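Local coordinates for Blr3880 protein (PDB 2OOD), which probably catalyses the zinc-dependent hydrolytic deamination of guanine to xanthine and ammonia, a step of purine degradation, at residues D341-G346 with M440-M445; N25-A30 with T433-A438; A126-G131 with D454-M459; D393-G396 with K402-D405. All blocks are in the same frame, centred on the assembly; numbering follows the deposited sequence.

Contact 1 of 4, residues D341-G346 with M440-M445; sequences DAYKVG and MLFAVM
The ring of Phe442 points edge-on at one face of the Tyr343 ring, a T-shaped pair with centroids 5.2 Å apart and planes at 75°. Phe442 CZ leads the approach: Phe442 CZ lies 3.6 Å from Tyr343 CE1, above the tyrosine plane and offset toward the rim. Phe442 CE1 follows at 3.9 Å from Tyr343 CD1, while Tyr343 CD1 in turn lies at the edge of the phenylalanine, close to that ring's plane. The contact is therefore wholly aromatic, a C-H edge set against a pi face.

Both side chains place CG anti to the backbone N (chi1 175° for Tyr343 and -169° for Phe442); Tyr343 heads for the other helix from CB onward, while in Phe442 it is the ring end that comes near. Together they bridge backbones whose closest CA atoms, those of Tyr343 and Met445, are 9.0 Å apart. The helices thus meet here through the ends of two large side chains, without close backbone packing.

The pair is buried at the subunit interface. Phe301 of the second subunit meets the Tyr343 ring, Tyr91 of that subunit makes a further edge-to-face pair with Phe442, and Tyr343 OH has a weak bond to Gly92 N there. Within the chain, Leu372 touches Tyr343 and Pro374 touches Phe442, so that the link between helices 335-352 and 434-447 lies beside the start of helix 374-380.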
# COMPACT_ATOMS: atom_id res chain seq x y z
N ASP A 341 2.66 -0.56 4.69
CA ASP A 341 1.47 -0.16 5.42
C ASP A 341 1.77 -0.02 6.91
O ASP A 341 1.13 0.77 7.59
CB ASP A 341 0.33 -1.17 5.22
CG ASP A 341 -0.36 -1.02 3.88
OD1 ASP A 341 -0.03 -0.08 3.12
OD2 ASP A 341 -1.25 -1.85 3.58
N ALA A 342 2.74 -0.77 7.41
CA ALA A 342 3.10 -0.70 8.83
C ALA A 342 3.60 0.71 9.15
O ALA A 342 3.23 1.30 10.17
CB ALA A 342 4.17 -1.72 9.15
N TYR A 343 4.45 1.24 8.28
CA TYR A 343 4.99 2.58 8.46
C TYR A 343 3.85 3.61 8.39
O TYR A 343 3.79 4.54 9.18
CB TYR A 343 6.02 2.86 7.35
CG TYR A 343 6.58 4.26 7.34
CD1 TYR A 343 7.62 4.62 8.18
CD2 TYR A 343 6.04 5.23 6.50
CE1 TYR A 343 8.13 5.93 8.18
CE2 TYR A 343 6.53 6.53 6.50
CZ TYR A 343 7.58 6.88 7.33
OH TYR A 343 8.06 8.17 7.31
N LYS A 344 2.94 3.43 7.44
CA LYS A 344 1.82 4.34 7.28
C LYS A 344 0.93 4.39 8.52
O LYS A 344 0.52 5.47 8.94
CB LYS A 344 1.01 3.94 6.04
CG LYS A 344 1.78 4.20 4.77
CD LYS A 344 1.08 3.73 3.51
CE LYS A 344 1.92 4.12 2.31
NZ LYS A 344 1.48 3.50 1.03
N VAL A 345 0.64 3.23 9.10
CA VAL A 345 -0.18 3.18 10.31
C VAL A 345 0.54 3.92 11.45
O VAL A 345 -0.07 4.70 12.18
CB VAL A 345 -0.45 1.72 10.74
CG1 VAL A 345 -0.96 1.67 12.16
CG2 VAL A 345 -1.45 1.10 9.80
N GLY A 346 1.84 3.69 11.57
CA GLY A 346 2.62 4.33 12.60
C GLY A 346 2.75 5.83 12.46
O GLY A 346 2.83 6.54 13.46
N MSE A 440 18.96 2.31 2.07
CA MSE A 440 18.43 1.67 0.86
C MSE A 440 17.32 0.67 1.19
O MSE A 440 16.45 0.41 0.37
CB MSE A 440 19.54 0.93 0.10
CG MSE A 440 20.74 1.77 -0.21
SE MSE A 440 21.98 0.86 -1.40
CE MSE A 440 22.76 2.43 -2.24
N LEU A 441 17.38 0.11 2.40
CA LEU A 441 16.37 -0.83 2.85
C LEU A 441 15.06 -0.09 3.07
O LEU A 441 13.98 -0.66 2.89
CB LEU A 441 16.82 -1.53 4.13
CG LEU A 441 17.91 -2.60 4.00
CD1 LEU A 441 18.31 -3.09 5.37
CD2 LEU A 441 17.41 -3.75 3.15
N PHE A 442 15.14 1.17 3.47
CA PHE A 442 13.92 1.93 3.67
C PHE A 442 13.30 2.19 2.30
O PHE A 442 12.09 2.30 2.17
CB PHE A 442 14.19 3.27 4.35
CG PHE A 442 12.94 3.98 4.80
CD1 PHE A 442 12.20 3.50 5.89
CD2 PHE A 442 12.45 5.08 4.10
CE1 PHE A 442 11.00 4.11 6.26
CE2 PHE A 442 11.25 5.69 4.48
CZ PHE A 442 10.53 5.20 5.56
N ALA A 443 14.14 2.31 1.28
CA ALA A 443 13.65 2.53 -0.07
C ALA A 443 13.03 1.23 -0.59
O ALA A 443 12.12 1.26 -1.41
CB ALA A 443 14.77 2.98 -0.97
N VAL A 444 13.54 0.09 -0.13
CA VAL A 444 12.99 -1.19 -0.55
C VAL A 444 11.56 -1.27 -0.03
O VAL A 444 10.64 -1.61 -0.76
CB VAL A 444 13.80 -2.36 0.03
CG1 VAL A 444 12.99 -3.63 -0.05
CG2 VAL A 444 15.09 -2.53 -0.74
N MSE A 445 11.40 -0.93 1.26
CA MSE A 445 10.11 -0.93 1.94
C MSE A 445 9.07 -0.01 1.32
O MSE A 445 7.97 -0.45 0.97
CB MSE A 445 10.27 -0.45 3.39
CG MSE A 445 10.84 -1.41 4.40
SE MSE A 445 11.09 -0.41 6.08
CE MSE A 445 11.63 -1.88 7.25

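Contact 2 of 4, residues N25-A30 with T433-A438; sequences NEQAAA and TVDEAA
Val434 and Gln27 cover most of the surface shared by these segments, with Asp435 adding the polar border. Val434, in the first turn of helix 434-447, turns its side chain toward the 25-30 segment and divides it between two partners. Its CG2, anti to the backbone N, meets the methyl group of Ala30, with Val434 CG2 and Ala30 CB 3.8 Å apart. The other branch, CG1, looks toward the base of the glutamine and lies 4.3 Å from Gln27 CB.

Gln27 belongs to a short 3-10 turn whose backbone approaches the helix most closely here, with the CA atoms of Gln27 and Val434 6.9 Å apart. Gln27 CG, set anti to the carbonyl carbon (chi1 -53°), comes nearest the carboxylate, 3.1 Å from Asp435 OD1, and the bend at chi2 (74°) turns the amide off to one side. The amide and carboxylate planes are inclined at 56°; the two groups pass each other without pairing. Tyr375 of helix 374-380 touches both side chains, and Phe13 of strand 11-15 packs on both Val434 and Ala30, continuing the apolar patch inward.

Just before the helix, Thr433 is the N-cap: its OG1 accepts from Glu436 N at 3.3 Å. Asp435 follows in the first turn, where its negative charge is probably favoured by the helix dipole. The chemistry is thus that of a modest surface contact: apolar packing of Val434 and Ala30 holds the loop against the helix start, and the polar groups at its border contribute no directional bond between the segments.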
# COMPACT_ATOMS: atom_id res chain seq x y z
N ASN A 25 20.30 5.99 18.20
CA ASN A 25 21.50 5.25 17.83
C ASN A 25 21.16 3.82 17.46
O ASN A 25 21.76 2.86 17.96
CB ASN A 25 22.47 5.27 19.01
CG ASN A 25 23.80 4.67 18.66
OD1 ASN A 25 24.39 5.00 17.63
ND2 ASN A 25 24.28 3.77 19.52
N GLU A 26 20.19 3.67 16.56
CA GLU A 26 19.73 2.36 16.13
C GLU A 26 20.77 1.53 15.40
O GLU A 26 20.68 0.30 15.40
CB GLU A 26 18.49 2.53 15.26
CG GLU A 26 17.49 3.51 15.84
CD GLU A 26 16.13 3.41 15.20
OE1 GLU A 26 15.41 2.43 15.49
OE2 GLU A 26 15.77 4.29 14.39
N GLN A 27 21.76 2.18 14.79
CA GLN A 27 22.82 1.48 14.06
C GLN A 27 23.42 0.39 14.94
O GLN A 27 23.83 -0.66 14.45
CB GLN A 27 23.93 2.45 13.66
CG GLN A 27 23.47 3.68 12.89
CD GLN A 27 22.77 4.72 13.76
OE1 GLN A 27 21.55 4.67 13.99
NE2 GLN A 27 23.55 5.68 14.27
N ALA A 28 23.48 0.66 16.23
CA ALA A 28 24.04 -0.26 17.20
C ALA A 28 23.29 -1.58 17.28
O ALA A 28 23.81 -2.56 17.84
CB ALA A 28 24.06 0.39 18.57
N ALA A 29 22.08 -1.63 16.75
CA ALA A 29 21.31 -2.87 16.80
C ALA A 29 21.55 -3.69 15.54
O ALA A 29 21.29 -4.89 15.51
CB ALA A 29 19.82 -2.56 16.96
N ALA A 30 22.07 -3.03 14.51
CA ALA A 30 22.36 -3.68 13.23
C ALA A 30 23.80 -4.18 13.11
O ALA A 30 24.68 -3.79 13.89
CB ALA A 30 22.05 -2.71 12.09
N THR A 433 28.32 1.54 4.08
CA THR A 433 28.22 1.60 5.54
C THR A 433 26.84 1.14 6.00
O THR A 433 25.89 1.15 5.23
CB THR A 433 28.42 3.02 6.05
OG1 THR A 433 27.36 3.84 5.56
CG2 THR A 433 29.73 3.59 5.56
N VAL A 434 26.74 0.75 7.27
CA VAL A 434 25.46 0.30 7.81
C VAL A 434 24.35 1.34 7.59
O VAL A 434 23.20 0.97 7.38
CB VAL A 434 25.56 -0.00 9.31
CG1 VAL A 434 25.93 1.25 10.07
CG2 VAL A 434 24.25 -0.56 9.81
N ASP A 435 24.70 2.62 7.64
CA ASP A 435 23.72 3.68 7.43
C ASP A 435 23.24 3.71 5.98
O ASP A 435 22.05 3.90 5.72
CB ASP A 435 24.32 5.05 7.77
CG ASP A 435 24.96 5.08 9.15
OD1 ASP A 435 24.22 5.02 10.18
OD2 ASP A 435 26.22 5.16 9.21
N GLU A 436 24.16 3.54 5.04
CA GLU A 436 23.76 3.56 3.64
C GLU A 436 22.91 2.33 3.36
O GLU A 436 21.96 2.39 2.59
CB GLU A 436 24.98 3.57 2.71
CG GLU A 436 25.90 4.77 2.89
CD GLU A 436 26.92 4.91 1.77
OE1 GLU A 436 27.61 3.91 1.45
OE2 GLU A 436 27.03 6.02 1.20
N ALA A 437 23.23 1.22 4.01
CA ALA A 437 22.48 -0.01 3.82
C ALA A 437 21.06 0.19 4.34
O ALA A 437 20.08 -0.09 3.65
CB ALA A 437 23.15 -1.17 4.55
N ALA A 438 20.95 0.70 5.56
CA ALA A 438 19.64 0.95 6.17
C ALA A 438 18.85 1.91 5.29
O ALA A 438 17.66 1.74 5.06
CB ALA A 438 19.82 1.54 7.56

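Contact 3 of 4, residues A126-G131 with D454-M459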
# COMPACT_ATOMS: atom_id res chain seq x y z
N ALA A 126 4.07 -18.50 -3.48
CA ALA A 126 3.86 -17.07 -3.30
C ALA A 126 4.71 -16.53 -2.16
O ALA A 126 5.26 -15.44 -2.26
CB ALA A 126 2.40 -16.80 -3.03
N LEU A 127 4.81 -17.30 -1.08
CA LEU A 127 5.61 -16.89 0.07
C LEU A 127 7.09 -16.79 -0.24
O LEU A 127 7.77 -15.88 0.22
CB LEU A 127 5.41 -17.87 1.23
CG LEU A 127 4.13 -17.72 2.06
CD1 LEU A 127 4.11 -18.77 3.16
CD2 LEU A 127 4.09 -16.32 2.66
N LEU A 128 7.60 -17.74 -1.02
CA LEU A 128 9.02 -17.74 -1.37
C LEU A 128 9.36 -16.62 -2.35
O LEU A 128 10.40 -15.97 -2.22
CB LEU A 128 9.41 -19.09 -1.97
CG LEU A 128 9.38 -20.27 -0.99
CD1 LEU A 128 9.60 -21.55 -1.77
CD2 LEU A 128 10.44 -20.11 0.09
N ALA A 129 8.48 -16.39 -3.32
CA ALA A 129 8.70 -15.35 -4.30
C ALA A 129 8.55 -14.00 -3.62
O ALA A 129 8.90 -12.97 -4.19
CB ALA A 129 7.70 -15.47 -5.42
N ALA A 130 8.04 -14.02 -2.39
CA ALA A 130 7.83 -12.79 -1.64
C ALA A 130 8.90 -12.52 -0.59
O ALA A 130 8.95 -11.44 -0.02
CB ALA A 130 6.45 -12.82 -0.98
N GLY A 131 9.75 -13.51 -0.33
CA GLY A 131 10.81 -13.32 0.64
C GLY A 131 10.57 -13.99 1.99
O GLY A 131 11.45 -13.97 2.85
N ASP A 454 15.20 -10.99 -4.97
CA ASP A 454 15.87 -11.63 -6.09
C ASP A 454 16.14 -13.12 -5.87
O ASP A 454 16.03 -13.92 -6.80
CB ASP A 454 17.18 -10.90 -6.39
CG ASP A 454 17.71 -11.22 -7.77
OD1 ASP A 454 16.97 -11.00 -8.76
OD2 ASP A 454 18.87 -11.67 -7.87
N GLU A 455 16.47 -13.50 -4.65
CA GLU A 455 16.73 -14.90 -4.35
C GLU A 455 16.26 -15.23 -2.95
O GLU A 455 16.44 -14.44 -2.03
CB GLU A 455 18.23 -15.21 -4.46
CG GLU A 455 18.83 -15.01 -5.85
CD GLU A 455 20.31 -15.36 -5.91
OE1 GLU A 455 20.77 -16.12 -5.03
OE2 GLU A 455 21.00 -14.88 -6.84
N THR A 456 15.64 -16.40 -2.79
CA THR A 456 15.17 -16.84 -1.48
C THR A 456 15.81 -18.20 -1.21
O THR A 456 15.65 -19.12 -2.00
CB THR A 456 13.63 -16.99 -1.44
OG1 THR A 456 13.01 -15.75 -1.79
CG2 THR A 456 13.18 -17.38 -0.05
N TRP A 457 16.53 -18.31 -0.11
CA TRP A 457 17.20 -19.56 0.24
C TRP A 457 16.63 -20.17 1.51
O TRP A 457 16.26 -19.46 2.44
CB TRP A 457 18.70 -19.30 0.46
CG TRP A 457 19.44 -18.81 -0.77
CD1 TRP A 457 19.17 -17.69 -1.50
CD2 TRP A 457 20.59 -19.42 -1.39
NE1 TRP A 457 20.07 -17.56 -2.53
CE2 TRP A 457 20.95 -18.61 -2.48
CE3 TRP A 457 21.34 -20.57 -1.12
CZ2 TRP A 457 22.04 -18.92 -3.31
CZ3 TRP A 457 22.42 -20.88 -1.95
CH2 TRP A 457 22.76 -20.06 -3.03
N VAL A 458 16.57 -21.49 1.55
CA VAL A 458 16.06 -22.20 2.71
C VAL A 458 17.05 -23.31 3.03
O VAL A 458 17.24 -24.23 2.23
CB VAL A 458 14.69 -22.83 2.43
CG1 VAL A 458 14.19 -23.55 3.66
CG2 VAL A 458 13.72 -21.77 2.01
N MSE A 459 17.68 -23.23 4.20
CA MSE A 459 18.65 -24.25 4.61
C MSE A 459 19.85 -24.34 3.67
O MSE A 459 20.27 -25.43 3.30
CB MSE A 459 17.96 -25.61 4.70
CG MSE A 459 16.99 -25.74 5.85
SE MSE A 459 17.89 -25.61 7.59
CE MSE A 459 17.88 -27.50 8.08
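Helix 113-129 ends in a Schellman motif at Gly131, whose positive phi (104°) turns the chain beside Thr456, the CA atoms of these two residues lying 6.0 Å apart. Thr456 OG1 donates to Leu128 O at 2.7 Å, meeting the carbonyl at a C=O...O angle of 153° and tilted 19° from its plane. The same oxygen accepts from Gly131 N within the helix end, so two donors hold one carbonyl. With OG1 engaged there, the threonine methyl CG2 stands anti to its own backbone N and lies 3.9 Å from Leu128 CD2. That leucine methyl also reaches Val458 CG2, at 4.1 Å, two residues further along the same face of the strand. A valine in place of Thr456 would probably keep much of the apolar packing but leave Leu128 O without its hydroxyl donor from the strand.

Strand 453-458 pairs with strand 461-465 through the backbone of Thr456 and Tyr464, and with strand 406-409 at a classic beta bulge where Asp454 and Glu455 both face Ala408. Thr456 also packs on Thr133 of strand 132-138, the strand that leaves the helix end, so the contact fixes a barrel helix against the C-terminal strands.

Contact 4 of 4, residues D393-G396 with K402-D405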
# COMPACT_ATOMS: atom_id res chain seq x y z
N ASP A 393 15.98 -19.08 18.65
CA ASP A 393 17.13 -19.93 18.90
C ASP A 393 17.52 -20.57 17.57
O ASP A 393 18.69 -20.86 17.33
CB ASP A 393 16.80 -21.00 19.94
CG ASP A 393 15.60 -21.86 19.55
OD1 ASP A 393 14.62 -21.30 19.02
OD2 ASP A 393 15.64 -23.09 19.79
N LYS A 394 16.53 -20.74 16.69
CA LYS A 394 16.77 -21.32 15.37
C LYS A 394 16.90 -20.29 14.23
O LYS A 394 17.67 -20.49 13.30
CB LYS A 394 15.64 -22.30 15.01
CG LYS A 394 15.49 -23.49 15.96
CD LYS A 394 16.77 -24.32 16.04
CE LYS A 394 16.56 -25.64 16.81
NZ LYS A 394 15.78 -26.68 16.05
N LEU A 395 16.16 -19.18 14.32
CA LEU A 395 16.20 -18.17 13.26
C LEU A 395 16.32 -16.75 13.79
O LEU A 395 16.40 -16.53 15.00
CB LEU A 395 14.92 -18.26 12.42
CG LEU A 395 14.66 -19.58 11.69
CD1 LEU A 395 13.21 -19.67 11.27
CD2 LEU A 395 15.60 -19.67 10.50
N GLY A 396 16.34 -15.77 12.88
CA GLY A 396 16.42 -14.39 13.31
C GLY A 396 17.57 -13.58 12.76
O GLY A 396 17.41 -12.41 12.42
N LYS A 402 22.41 -21.15 13.82
CA LYS A 402 21.05 -20.92 13.36
C LYS A 402 20.85 -21.50 11.97
O LYS A 402 21.81 -21.74 11.24
CB LYS A 402 20.73 -19.42 13.37
CG LYS A 402 20.57 -18.87 14.77
CD LYS A 402 20.01 -17.47 14.80
CE LYS A 402 19.67 -17.07 16.23
NZ LYS A 402 19.06 -15.71 16.32
N GLU A 403 19.60 -21.73 11.61
CA GLU A 403 19.28 -22.29 10.32
C GLU A 403 19.50 -21.21 9.26
O GLU A 403 19.18 -20.04 9.47
CB GLU A 403 17.85 -22.82 10.36
CG GLU A 403 17.65 -23.68 11.59
CD GLU A 403 16.30 -24.36 11.65
OE1 GLU A 403 15.28 -23.69 11.40
OE2 GLU A 403 16.26 -25.57 11.96
N ALA A 404 20.06 -21.60 8.12
CA ALA A 404 20.38 -20.66 7.06
C ALA A 404 19.29 -20.32 6.06
O ALA A 404 19.33 -20.77 4.92
CB ALA A 404 21.61 -21.13 6.32
N ASP A 405 18.30 -19.53 6.48
CA ASP A 405 17.24 -19.09 5.57
C ASP A 405 17.61 -17.65 5.26
O ASP A 405 17.89 -16.89 6.18
CB ASP A 405 15.87 -19.13 6.24
CG ASP A 405 15.40 -20.53 6.55
OD1 ASP A 405 16.04 -21.48 6.06
OD2 ASP A 405 14.39 -20.69 7.27
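The close-packed part centres on Leu395 and Lys402, with a backbone bond between them: Glu403 N donates to Lys394 O at 2.8 Å, nearly along the C=O axis. The extended chain of Lys402 runs past the same backbone, its CB 3.2 Å from Lys394 O, until NZ reaches Leu395 O at 3.1 Å, coming from above the carbonyl plane. The ammonium also donates to Asn397 OD1, its main polar partner. Shortening Lys402 to an alanine removes the chain lying along the turn and would probably leave Leu395 O and Asn397 OD1 without their ammonium donor. Inward, Leu395 CD2 packs against Glu403 CB at 3.9 Å and beside Asp405 OD2.

The outer side is looser. Asp393 sets its CB away from the 402-405 segment and is exposed, and Lys394 NZ stays 4.3 Å from Glu403 OE2, beyond a salt bridge. The glutamate is held instead by Arg159 and Arg198, the latter also binding Asp405 OD2; both arginines touch Leu395.

This loop leads from helix 383-388 into strand 406-409. Backbone bonds tie Lys402 to Ile45 and Ala404 to Gly43, whereas Leu395 and Asp405 pack on strand 132-138.

How the contacts relate
Contacts 1 and 3 are buried, contact 4 is partly so, and contact 2 lies at the surface. Contacts 1 and 2 share helix 434-447, using successive parts of it, the two contact centres about 16 Å apart: its start packs on an N-terminal loop, its middle on a helix at the subunit interface. The chemistry differs accordingly, from purely aromatic in contact 1 and mainly apolar in contact 2 to side-chain and backbone bonds to carbonyls in contacts 3 and 4. These last two touch directly, Met459 N probably donating to Asp405 OD1 at 3.0 Å, and contact 4 is nested within the chain loops closed by each of the others.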